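PDB 6QSR: AMP-dependent synthetase and ligase from Xenorhabdus doucetiae, which probably acts as the ApeI-type subunit of a dehydratase heterocomplex, paired with a FabA/FabZ-like chain, in the biosynthesis of aryl polyene pigments by a type II polyketide synthase. Local coordinates for residues I6-P11 with Q53-P58; P24-F29 with I45-H50; L82-D87 with H91-R96. All blocks are in the same frame, centred on the assembly; numbering follows the deposited sequence.

Interaction 1: I6-P11 with Q53-P58; sequences IHREQP and QTLLAP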
loop_
_atom_site.group_PDB
_atom_site.type_symbol
_atom_site.label_atom_id
_atom_site.label_comp_id
_atom_site.label_asym_id
_atom_site.label_seq_id
_atom_site.Cartn_x
_atom_site.Cartn_y
_atom_site.Cartn_z
ATOM N N ILE A 6 9.669 -16.373 12.178
ATOM C CA ILE A 6 10.697 -17.388 12.412
ATOM C C ILE A 6 11.516 -17.050 13.659
ATOM O O ILE A 6 11.810 -17.939 14.456
ATOM C CB ILE A 6 11.630 -17.543 11.179
ATOM C CG1 ILE A 6 10.823 -17.889 9.915
ATOM C CG2 ILE A 6 12.710 -18.598 11.425
ATOM C CD1 ILE A 6 10.002 -19.162 9.996
ATOM N N HIS A 7 11.878 -15.774 13.818
ATOM C CA HIS A 7 12.734 -15.325 14.917
ATOM C C HIS A 7 12.577 -13.818 15.148
ATOM O O HIS A 7 12.327 -13.067 14.207
ATOM C CB HIS A 7 14.198 -15.655 14.587
ATOM C CG HIS A 7 15.133 -15.549 15.755
ATOM N ND1 HIS A 7 16.284 -14.791 15.720
ATOM C CD2 HIS A 7 15.092 -16.114 16.986
ATOM C CE1 HIS A 7 16.910 -14.893 16.879
ATOM N NE2 HIS A 7 16.208 -15.688 17.666
ATOM N N ARG A 8 12.702 -13.384 16.400
ATOM C CA ARG A 8 12.845 -11.957 16.703
ATOM C C ARG A 8 13.986 -11.702 17.679
ATOM O O ARG A 8 14.261 -12.516 18.565
ATOM C CB ARG A 8 11.538 -11.337 17.219
ATOM C CG ARG A 8 11.042 -11.846 18.568
ATOM C CD ARG A 8 9.925 -10.982 19.142
ATOM N NE ARG A 8 8.679 -11.101 18.382
ATOM C CZ ARG A 8 7.461 -10.787 18.834
ATOM N NH1 ARG A 8 6.408 -10.953 18.035
ATOM N NH2 ARG A 8 7.271 -10.311 20.067
ATOM N N GLU A 9 14.649 -10.566 17.478
ATOM C CA GLU A 9 15.683 -10.065 18.369
ATOM C C GLU A 9 15.404 -8.603 18.636
ATOM O O GLU A 9 14.754 -7.926 17.833
ATOM C CB GLU A 9 17.065 -10.162 17.732
ATOM C CG GLU A 9 17.625 -11.562 17.599
ATOM C CD GLU A 9 18.976 -11.562 16.903
ATOM O OE1 GLU A 9 19.872 -10.798 17.329
ATOM O OE2 GLU A 9 19.143 -12.322 15.924
ATOM N N GLN A 10 15.946 -8.126 19.747
ATOM C CA GLN A 10 15.780 -6.755 20.184
ATOM C C GLN A 10 17.089 -6.385 20.893
ATOM O O GLN A 10 17.181 -6.498 22.113
ATOM C CB GLN A 10 14.539 -6.666 21.081
ATOM C CG GLN A 10 14.141 -5.263 21.513
ATOM C CD GLN A 10 12.648 -5.088 21.781
ATOM O OE1 GLN A 10 11.895 -6.055 21.900
ATOM N NE2 GLN A 10 12.218 -3.834 21.879
ATOM N N PRO A 11 18.132 -6.002 20.118
ATOM C CA PRO A 11 19.446 -5.683 20.707
ATOM C C PRO A 11 19.488 -4.391 21.538
ATOM O O PRO A 11 20.402 -4.218 22.348
ATOM C CB PRO A 11 20.360 -5.561 19.480
ATOM C CG PRO A 11 19.450 -5.161 18.374
ATOM C CD PRO A 11 18.163 -5.884 18.645
ATOM N N GLN A 53 4.190 -0.639 17.131
ATOM C CA GLN A 53 3.184 -0.410 18.170
ATOM C C GLN A 53 3.150 -1.473 19.290
ATOM O O GLN A 53 2.625 -1.193 20.367
ATOM C CB GLN A 53 1.795 -0.239 17.533
ATOM C CG GLN A 53 1.688 1.005 16.651
ATOM C CD GLN A 53 0.310 1.196 16.035
ATOM O OE1 GLN A 53 -0.307 0.248 15.551
ATOM N NE2 GLN A 53 -0.169 2.436 16.034
ATOM N N THR A 54 3.703 -2.669 19.048
ATOM C CA THR A 54 3.766 -3.729 20.074
ATOM C C THR A 54 5.110 -3.841 20.814
ATOM O O THR A 54 5.122 -4.168 21.997
ATOM C CB THR A 54 3.403 -5.114 19.498
ATOM O OG1 THR A 54 4.309 -5.472 18.446
ATOM C CG2 THR A 54 1.969 -5.114 18.982
ATOM N N LEU A 55 6.223 -3.585 20.128
ATOM C CA LEU A 55 7.564 -3.716 20.717
ATOM C C LEU A 55 8.270 -2.400 21.045
ATOM O O LEU A 55 8.984 -2.329 22.047
ATOM C CB LEU A 55 8.482 -4.520 19.791
ATOM C CG LEU A 55 8.006 -5.868 19.256
ATOM C CD1 LEU A 55 9.055 -6.423 18.305
ATOM C CD2 LEU A 55 7.729 -6.844 20.392
ATOM N N LEU A 56 8.095 -1.379 20.205
ATOM C CA LEU A 56 8.965 -0.188 20.218
ATOM C C LEU A 56 8.310 1.067 20.781
ATOM O O LEU A 56 8.895 1.743 21.635
ATOM C CB LEU A 56 9.487 0.095 18.800
ATOM C CG LEU A 56 10.864 -0.451 18.380
ATOM C CD1 LEU A 56 11.165 -1.842 18.915
ATOM C CD2 LEU A 56 10.981 -0.432 16.862
ATOM N N ALA A 57 7.116 1.381 20.280
ATOM C CA ALA A 57 6.417 2.625 20.592
ATOM C C ALA A 57 4.955 2.361 20.967
ATOM O O ALA A 57 4.048 2.814 20.268
ATOM C CB ALA A 57 6.510 3.575 19.406
ATOM N N PRO A 58 4.718 1.645 22.090
ATOM C CA PRO A 58 3.336 1.397 22.528
ATOM C C PRO A 58 2.618 2.706 22.854
ATOM O O PRO A 58 3.231 3.615 23.418
ATOM C CB PRO A 58 3.503 0.522 23.785
ATOM C CG PRO A 58 4.896 0.775 24.258
ATOM C CD PRO A 58 5.703 1.055 23.021
#
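Gln-10 and Leu-55 mark the nearest approach of the two backbones, their CA atoms 8.8 Å apart, so the long side chains of residues 6-11 must reach across to 53-58. One partner is the end of an edge strand, which carries a classic beta bulge where Ile-6 and His-7 both face Gln-19; the other is the last part of a helix, widened by a pi-type turn at 53-56. The contact is small, 179 Å² in all, and shows how the nitrogen ends of long polar side chains can pack on leucines across such a gap.

Arg-8 sets off with CG between its backbone N and carbonyl carbon (chi1 66°) and bends again at chi3, which carries the guanidinium to Leu-55. There NH2 lies 3.5 Å from the methyl CD2 of Leu-55, an oblique approach without polar character. The charge itself is answered by Glu-5, in a salt bridge at NE. Gln-10, with an extended chain, slides past Leu-56 in the opposite direction, its NE2 3.7 Å from Leu-56 CD1. The same NE2 stands 3.6 Å from the carbonyl O of Leu-55, and its hydrogen bond, a weak one, goes instead to the O of Gln-13.

Around this meeting point Leu-55 also touches Ala-16 of strand 15-21, while Leu-56 turns to Ile-84 and Trp-86 of strand 79-87, so the helix end rests across neighbouring strands of the sheet.

Interaction 2: P24-F29 with I45-H50; sequences PTLDWF and IDWVMH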
loop_
_atom_site.group_PDB
_atom_site.type_symbol
_atom_site.label_atom_id
_atom_site.label_comp_id
_atom_site.label_asym_id
_atom_site.label_seq_id
_atom_site.Cartn_x
_atom_site.Cartn_y
_atom_site.Cartn_z
ATOM N N PRO A 24 2.526 -19.108 0.751
ATOM C CA PRO A 24 1.564 -18.969 -0.364
ATOM C C PRO A 24 0.106 -18.689 0.010
ATOM O O PRO A 24 -0.615 -18.094 -0.798
ATOM C CB PRO A 24 1.646 -20.330 -1.060
ATOM C CG PRO A 24 3.034 -20.790 -0.804
ATOM C CD PRO A 24 3.445 -20.242 0.534
ATOM N N THR A 25 -0.328 -19.129 1.195
ATOM C CA THR A 25 -1.721 -18.972 1.625
ATOM C C THR A 25 -1.992 -17.670 2.384
ATOM O O THR A 25 -3.131 -17.411 2.769
ATOM C CB THR A 25 -2.174 -20.162 2.489
ATOM O OG1 THR A 25 -1.388 -20.221 3.687
ATOM C CG2 THR A 25 -2.029 -21.456 1.710
ATOM N N LEU A 26 -0.953 -16.866 2.600
ATOM C CA LEU A 26 -1.098 -15.524 3.175
ATOM C C LEU A 26 -2.109 -14.712 2.353
ATOM O O LEU A 26 -1.973 -14.590 1.130
ATOM C CB LEU A 26 0.265 -14.832 3.201
ATOM C CG LEU A 26 0.389 -13.454 3.849
ATOM C CD1 LEU A 26 0.157 -13.562 5.349
ATOM C CD2 LEU A 26 1.766 -12.872 3.555
ATOM N N ASP A 27 -3.124 -14.174 3.029
ATOM C CA ASP A 27 -4.294 -13.606 2.334
ATOM C C ASP A 27 -4.022 -12.343 1.494
ATOM O O ASP A 27 -4.760 -12.072 0.548
ATOM C CB ASP A 27 -5.508 -13.416 3.273
ATOM C CG ASP A 27 -5.143 -12.828 4.624
ATOM O OD1 ASP A 27 -3.993 -12.370 4.799
ATOM O OD2 ASP A 27 -6.013 -12.839 5.520
ATOM N N TRP A 28 -2.952 -11.610 1.815
ATOM C CA TRP A 28 -2.448 -10.506 0.977
ATOM C C TRP A 28 -2.217 -10.871 -0.493
ATOM O O TRP A 28 -2.367 -10.024 -1.371
ATOM C CB TRP A 28 -1.113 -9.984 1.523
ATOM C CG TRP A 28 -1.185 -9.322 2.853
ATOM C CD1 TRP A 28 -0.749 -9.820 4.045
ATOM C CD2 TRP A 28 -1.718 -8.024 3.129
ATOM N NE1 TRP A 28 -0.972 -8.907 5.051
ATOM C CE2 TRP A 28 -1.563 -7.795 4.514
ATOM C CE3 TRP A 28 -2.302 -7.028 2.338
ATOM C CZ2 TRP A 28 -1.986 -6.608 5.130
ATOM C CZ3 TRP A 28 -2.720 -5.844 2.949
ATOM C CH2 TRP A 28 -2.558 -5.650 4.331
ATOM N N PHE A 29 -1.804 -12.113 -0.748
ATOM C CA PHE A 29 -1.561 -12.589 -2.113
ATOM C C PHE A 29 -2.835 -12.915 -2.891
ATOM O O PHE A 29 -2.787 -12.981 -4.113
ATOM C CB PHE A 29 -0.664 -13.835 -2.103
ATOM C CG PHE A 29 0.709 -13.600 -1.547
ATOM C CD1 PHE A 29 1.579 -12.694 -2.151
ATOM C CD2 PHE A 29 1.153 -14.312 -0.443
ATOM C CE1 PHE A 29 2.856 -12.492 -1.648
ATOM C CE2 PHE A 29 2.423 -14.102 0.071
ATOM C CZ PHE A 29 3.276 -13.196 -0.534
ATOM N N ILE A 45 4.223 -2.092 5.129
ATOM C CA ILE A 45 3.994 -0.983 6.073
ATOM C C ILE A 45 3.164 -1.476 7.271
ATOM O O ILE A 45 3.470 -1.133 8.429
ATOM C CB ILE A 45 3.346 0.227 5.375
ATOM C CG1 ILE A 45 4.319 0.804 4.339
ATOM C CG2 ILE A 45 2.987 1.322 6.378
ATOM C CD1 ILE A 45 3.649 1.564 3.229
ATOM N N ASP A 46 2.151 -2.298 6.983
ATOM C CA ASP A 46 1.254 -2.851 8.004
ATOM C C ASP A 46 2.035 -3.582 9.111
ATOM O O ASP A 46 1.805 -3.334 10.286
ATOM C CB ASP A 46 0.193 -3.758 7.356
ATOM C CG ASP A 46 -0.960 -4.089 8.294
ATOM O OD1 ASP A 46 -1.749 -3.184 8.629
ATOM O OD2 ASP A 46 -1.096 -5.262 8.682
ATOM N N TRP A 47 2.992 -4.433 8.732
ATOM C CA TRP A 47 3.778 -5.199 9.704
ATOM C C TRP A 47 4.775 -4.327 10.476
ATOM O O TRP A 47 4.947 -4.502 11.677
ATOM C CB TRP A 47 4.508 -6.367 9.025
ATOM C CG TRP A 47 3.599 -7.271 8.249
ATOM C CD1 TRP A 47 2.263 -7.488 8.462
ATOM C CD2 TRP A 47 3.965 -8.093 7.136
ATOM N NE1 TRP A 47 1.772 -8.378 7.532
ATOM C CE2 TRP A 47 2.798 -8.772 6.712
ATOM C CE3 TRP A 47 5.166 -8.316 6.448
ATOM C CZ2 TRP A 47 2.798 -9.666 5.629
ATOM C CZ3 TRP A 47 5.162 -9.204 5.362
ATOM C CH2 TRP A 47 3.985 -9.859 4.967
ATOM N N VAL A 48 5.407 -3.381 9.795
ATOM C CA VAL A 48 6.225 -2.369 10.469
ATOM C C VAL A 48 5.428 -1.711 11.598
ATOM O O VAL A 48 5.899 -1.631 12.733
ATOM C CB VAL A 48 6.799 -1.329 9.480
ATOM C CG1 VAL A 48 7.360 -0.112 10.208
ATOM C CG2 VAL A 48 7.894 -1.969 8.640
ATOM N N MET A 49 4.205 -1.298 11.303
ATOM C CA MET A 49 3.346 -0.694 12.327
ATOM C C MET A 49 2.958 -1.656 13.462
ATOM O O MET A 49 2.853 -1.222 14.605
ATOM C CB MET A 49 2.102 -0.086 11.688
ATOM C CG MET A 49 2.413 1.067 10.744
ATOM S SD MET A 49 3.174 2.509 11.517
ATOM C CE MET A 49 2.131 2.696 12.967
ATOM N N HIS A 50 2.753 -2.940 13.151
ATOM C CA HIS A 50 2.424 -3.950 14.172
ATOM C C HIS A 50 3.565 -4.150 15.166
ATOM O O HIS A 50 3.348 -4.135 16.373
ATOM C CB HIS A 50 2.065 -5.305 13.542
ATOM C CG HIS A 50 1.977 -6.426 14.536
ATOM N ND1 HIS A 50 0.952 -6.532 15.451
ATOM C CD2 HIS A 50 2.807 -7.470 14.780
ATOM C CE1 HIS A 50 1.143 -7.603 16.203
ATOM N NE2 HIS A 50 2.261 -8.190 15.816
HETATM O O HOH W 1 -0.939 -7.805 8.283
#
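Trp-28 slides its indole past that of Trp-47 in the opposite direction, the two NE1 atoms coming within 3.7 Å of each other. The five-membered rings have their centroids 5.6 Å apart and their planes at 78°. Trp-28 also brings CD1 to 3.9 Å from Trp-47 CZ2. Leu-26 meets Trp-47 head-on from the loop, its CD2 at the edge of the Trp-47 ring, near its plane and 4.0 Å from CZ2; CG anti to the backbone N (chi1 -176°) carries the methyl there.

Both indole NE1 atoms donate to the carbonyl O of Met-1. A water adds a further link: it donates a hydrogen bond to Asp-46 OD2, 2.6 Å from the water O, and each indole N-H, already bonded to Met-1 O, also leans weakly on it, Trp-47 NE1 at 2.9 Å. Asp-46 OD2 lies at the edge of the Trp-28 ring, 3.9 Å from CZ2, with the carboxylate plane turned 62° from the ring. Lys-2 forms a salt bridge with Asp-46 OD2, and OD1 accepts from Trp-77 of the FabA/FabZ-like chain.

The N terminus, the loop after strand 15-21 and helix 41-56 thus converge beside the subunit interface. A long helix wrapped by an antiparallel sheet is the hot-dog fold; here the helix also meets the FabA/FabZ-like partner.

Interaction 3: L82-D87 with H91-R96; sequences LKINWD and HLLTFR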
loop_
_atom_site.group_PDB
_atom_site.type_symbol
_atom_site.label_atom_id
_atom_site.label_comp_id
_atom_site.label_asym_id
_atom_site.label_seq_id
_atom_site.Cartn_x
_atom_site.Cartn_y
_atom_site.Cartn_z
ATOM N N LEU A 82 13.447 -8.017 8.648
ATOM C CA LEU A 82 12.883 -6.683 8.891
ATOM C C LEU A 82 13.614 -6.017 10.044
ATOM O O LEU A 82 13.592 -6.533 11.150
ATOM C CB LEU A 82 11.398 -6.800 9.230
ATOM C CG LEU A 82 10.660 -5.531 9.673
ATOM C CD1 LEU A 82 10.856 -4.400 8.676
ATOM C CD2 LEU A 82 9.188 -5.849 9.874
ATOM N N LYS A 83 14.217 -4.860 9.777
ATOM C CA LYS A 83 14.964 -4.084 10.756
ATOM C C LYS A 83 14.173 -2.802 10.978
ATOM O O LYS A 83 13.843 -2.129 10.008
ATOM C CB LYS A 83 16.351 -3.782 10.184
ATOM C CG LYS A 83 17.211 -2.762 10.930
ATOM C CD LYS A 83 17.964 -1.895 9.922
ATOM C CE LYS A 83 19.041 -1.034 10.558
ATOM N NZ LYS A 83 20.106 -0.738 9.555
ATOM N N ILE A 84 13.847 -2.496 12.238
ATOM C CA ILE A 84 13.083 -1.290 12.602
ATOM C C ILE A 84 13.813 -0.542 13.714
ATOM O O ILE A 84 14.269 -1.159 14.682
ATOM C CB ILE A 84 11.654 -1.615 13.110
ATOM C CG1 ILE A 84 10.860 -2.443 12.094
ATOM C CG2 ILE A 84 10.886 -0.326 13.379
ATOM C CD1 ILE A 84 9.662 -3.149 12.695
ATOM N N ASN A 85 13.891 0.780 13.577
ATOM C CA ASN A 85 14.473 1.652 14.588
ATOM C C ASN A 85 13.449 2.733 14.925
ATOM O O ASN A 85 12.890 3.364 14.020
ATOM C CB ASN A 85 15.760 2.271 14.050
ATOM C CG ASN A 85 16.461 3.156 15.064
ATOM O OD1 ASN A 85 16.059 4.301 15.306
ATOM N ND2 ASN A 85 17.529 2.636 15.650
ATOM N N TRP A 86 13.199 2.922 16.221
ATOM C CA TRP A 86 12.299 3.960 16.719
ATOM C C TRP A 86 13.125 5.042 17.407
ATOM O O TRP A 86 13.853 4.755 18.362
ATOM C CB TRP A 86 11.280 3.334 17.677
ATOM C CG TRP A 86 10.461 4.297 18.480
ATOM C CD1 TRP A 86 10.316 4.309 19.836
ATOM C CD2 TRP A 86 9.654 5.366 17.978
ATOM N NE1 TRP A 86 9.466 5.323 20.213
ATOM C CE2 TRP A 86 9.052 5.992 19.092
ATOM C CE3 TRP A 86 9.390 5.868 16.693
ATOM C CZ2 TRP A 86 8.189 7.082 18.961
ATOM C CZ3 TRP A 86 8.538 6.955 16.562
ATOM C CH2 TRP A 86 7.952 7.556 17.696
ATOM N N ASP A 87 13.023 6.272 16.901
ATOM C CA ASP A 87 13.692 7.433 17.487
ATOM C C ASP A 87 12.597 8.313 18.091
ATOM O O ASP A 87 11.937 9.082 17.392
ATOM C CB ASP A 87 14.512 8.180 16.429
ATOM C CG ASP A 87 15.466 9.198 17.033
ATOM O OD1 ASP A 87 15.134 9.789 18.075
ATOM O OD2 ASP A 87 16.557 9.414 16.457
ATOM N N HIS A 91 10.263 11.507 16.719
ATOM C CA HIS A 91 8.952 10.933 16.346
ATOM C C HIS A 91 9.070 9.989 15.136
ATOM O O HIS A 91 8.091 9.787 14.412
ATOM C CB HIS A 91 7.912 12.029 16.043
ATOM C CG HIS A 91 7.733 13.037 17.136
ATOM N ND1 HIS A 91 8.577 13.128 18.223
ATOM C CD2 HIS A 91 6.818 14.021 17.293
ATOM C CE1 HIS A 91 8.181 14.113 19.008
ATOM N NE2 HIS A 91 7.115 14.673 18.468
ATOM N N LEU A 92 10.246 9.377 14.953
ATOM C CA LEU A 92 10.626 8.793 13.663
ATOM C C LEU A 92 10.916 7.303 13.751
ATOM O O LEU A 92 11.783 6.861 14.510
ATOM C CB LEU A 92 11.853 9.521 13.111
ATOM C CG LEU A 92 12.328 9.191 11.696
ATOM C CD1 LEU A 92 11.324 9.677 10.665
ATOM C CD2 LEU A 92 13.701 9.800 11.443
ATOM N N LEU A 93 10.168 6.549 12.951
ATOM C CA LEU A 93 10.303 5.118 12.810
ATOM C C LEU A 93 10.920 4.870 11.436
ATOM O O LEU A 93 10.381 5.326 10.415
ATOM C CB LEU A 93 8.915 4.483 12.897
ATOM C CG LEU A 93 8.746 2.974 12.960
ATOM C CD1 LEU A 93 9.300 2.419 14.270
ATOM C CD2 LEU A 93 7.267 2.624 12.806
ATOM N N THR A 94 12.041 4.156 11.416
ATOM C CA THR A 94 12.742 3.824 10.185
ATOM C C THR A 94 12.773 2.322 10.052
ATOM O O THR A 94 12.867 1.612 11.056
ATOM C CB THR A 94 14.168 4.396 10.185
ATOM O OG1 THR A 94 14.818 4.035 11.399
ATOM C CG2 THR A 94 14.122 5.903 10.118
ATOM N N PHE A 95 12.670 1.839 8.816
ATOM C CA PHE A 95 12.632 0.395 8.552
ATOM C C PHE A 95 13.313 0.013 7.252
ATOM O O PHE A 95 13.459 0.822 6.337
ATOM C CB PHE A 95 11.195 -0.161 8.550
ATOM C CG PHE A 95 10.374 0.254 7.360
ATOM C CD1 PHE A 95 9.652 1.444 7.378
ATOM C CD2 PHE A 95 10.314 -0.537 6.219
ATOM C CE1 PHE A 95 8.890 1.836 6.285
ATOM C CE2 PHE A 95 9.552 -0.143 5.117
ATOM C CZ PHE A 95 8.842 1.042 5.153
ATOM N N ARG A 96 13.680 -1.258 7.177
ATOM C CA ARG A 96 14.301 -1.804 5.995
ATOM C C ARG A 96 13.925 -3.279 5.962
ATOM O O ARG A 96 13.962 -3.943 6.997
ATOM C CB ARG A 96 15.815 -1.578 6.075
ATOM C CG ARG A 96 16.643 -2.197 4.965
ATOM C CD ARG A 96 18.130 -1.958 5.204
ATOM N NE ARG A 96 18.948 -2.594 4.168
ATOM C CZ ARG A 96 20.265 -2.815 4.240
ATOM N NH1 ARG A 96 20.974 -2.461 5.315
ATOM N NH2 ARG A 96 20.885 -3.405 3.219
HETATM O O HOH W 2 14.298 5.995 13.500
#
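His-91 and Leu-92 both face Asp-87 in a G1 beta bulge, and His-91 holds the positive phi (59°) that this bulge demands and that glycine usually supplies. Its N lies 3.0 Å from Asp-87 O, but the angle is too poor for a hydrogen bond; Leu-92 N takes that carbonyl instead. Trp-86 covers the irregular backbone: with CG anti to its own N (chi1 168°), it brings CZ3 to 3.4 Å from His-91 C, obliquely, while Leu-93 N lies at the edge of the indole, near its plane. Trp-60 meets both Trp-86 and His-91 edge-to-face.

Beyond the bulge runs a regular antiparallel hairpin, part of the sheet that wraps the central helix of the hot-dog fold. Counting the bulge pair, six backbone bonds join Lys-83/Arg-96, Asn-85/Thr-94 and Asp-87/Leu-92, as in Asn-85 N to Thr-94 O at 2.8 Å. From the non-hydrogen-bonded pairs Ile-84/Phe-95 and Trp-86/Leu-93, three side chains pack on helix 41-56 and Trp-86 lies beside its end. Ile-84 CG2 and Leu-93 CD1 are 3.3 Å apart, a squeezed methyl-methyl contact.

On the other face, Asn-85 and Thr-94 point the same way side by side, Asn-85 CB 3.3 Å from Thr-94 OG1. A water lies 2.8 Å from Leu-92 O and 2.9 Å from Thr-94 OG1, also near Asn-85 O. Lys-83 and Arg-96 run out on the same face; the Asp-98 salt bridge to Arg-96 probably eases their like charges.

Followed from the N terminus, the chain first enters interaction 1, which closes a long loop between the edge strand 4-9 and the end of helix 41-56. Interaction 2 is nested inside that loop, tying the segment after strand 15-21 back to the middle of the same helix. Interaction 3 opens only after both have closed and spans just a tight turn between strands 79-87 and 92-99. The helix is the common element: interaction 1 touches interaction 3 through its end, where Ala-57 also packs on Trp-86, whereas Val-48, from the segment of interaction 2, meets Leu-82, Leu-93 and Phe-95. Although interactions 2 and 3 lie on opposite sides of the chain's centre, they touch through the helix.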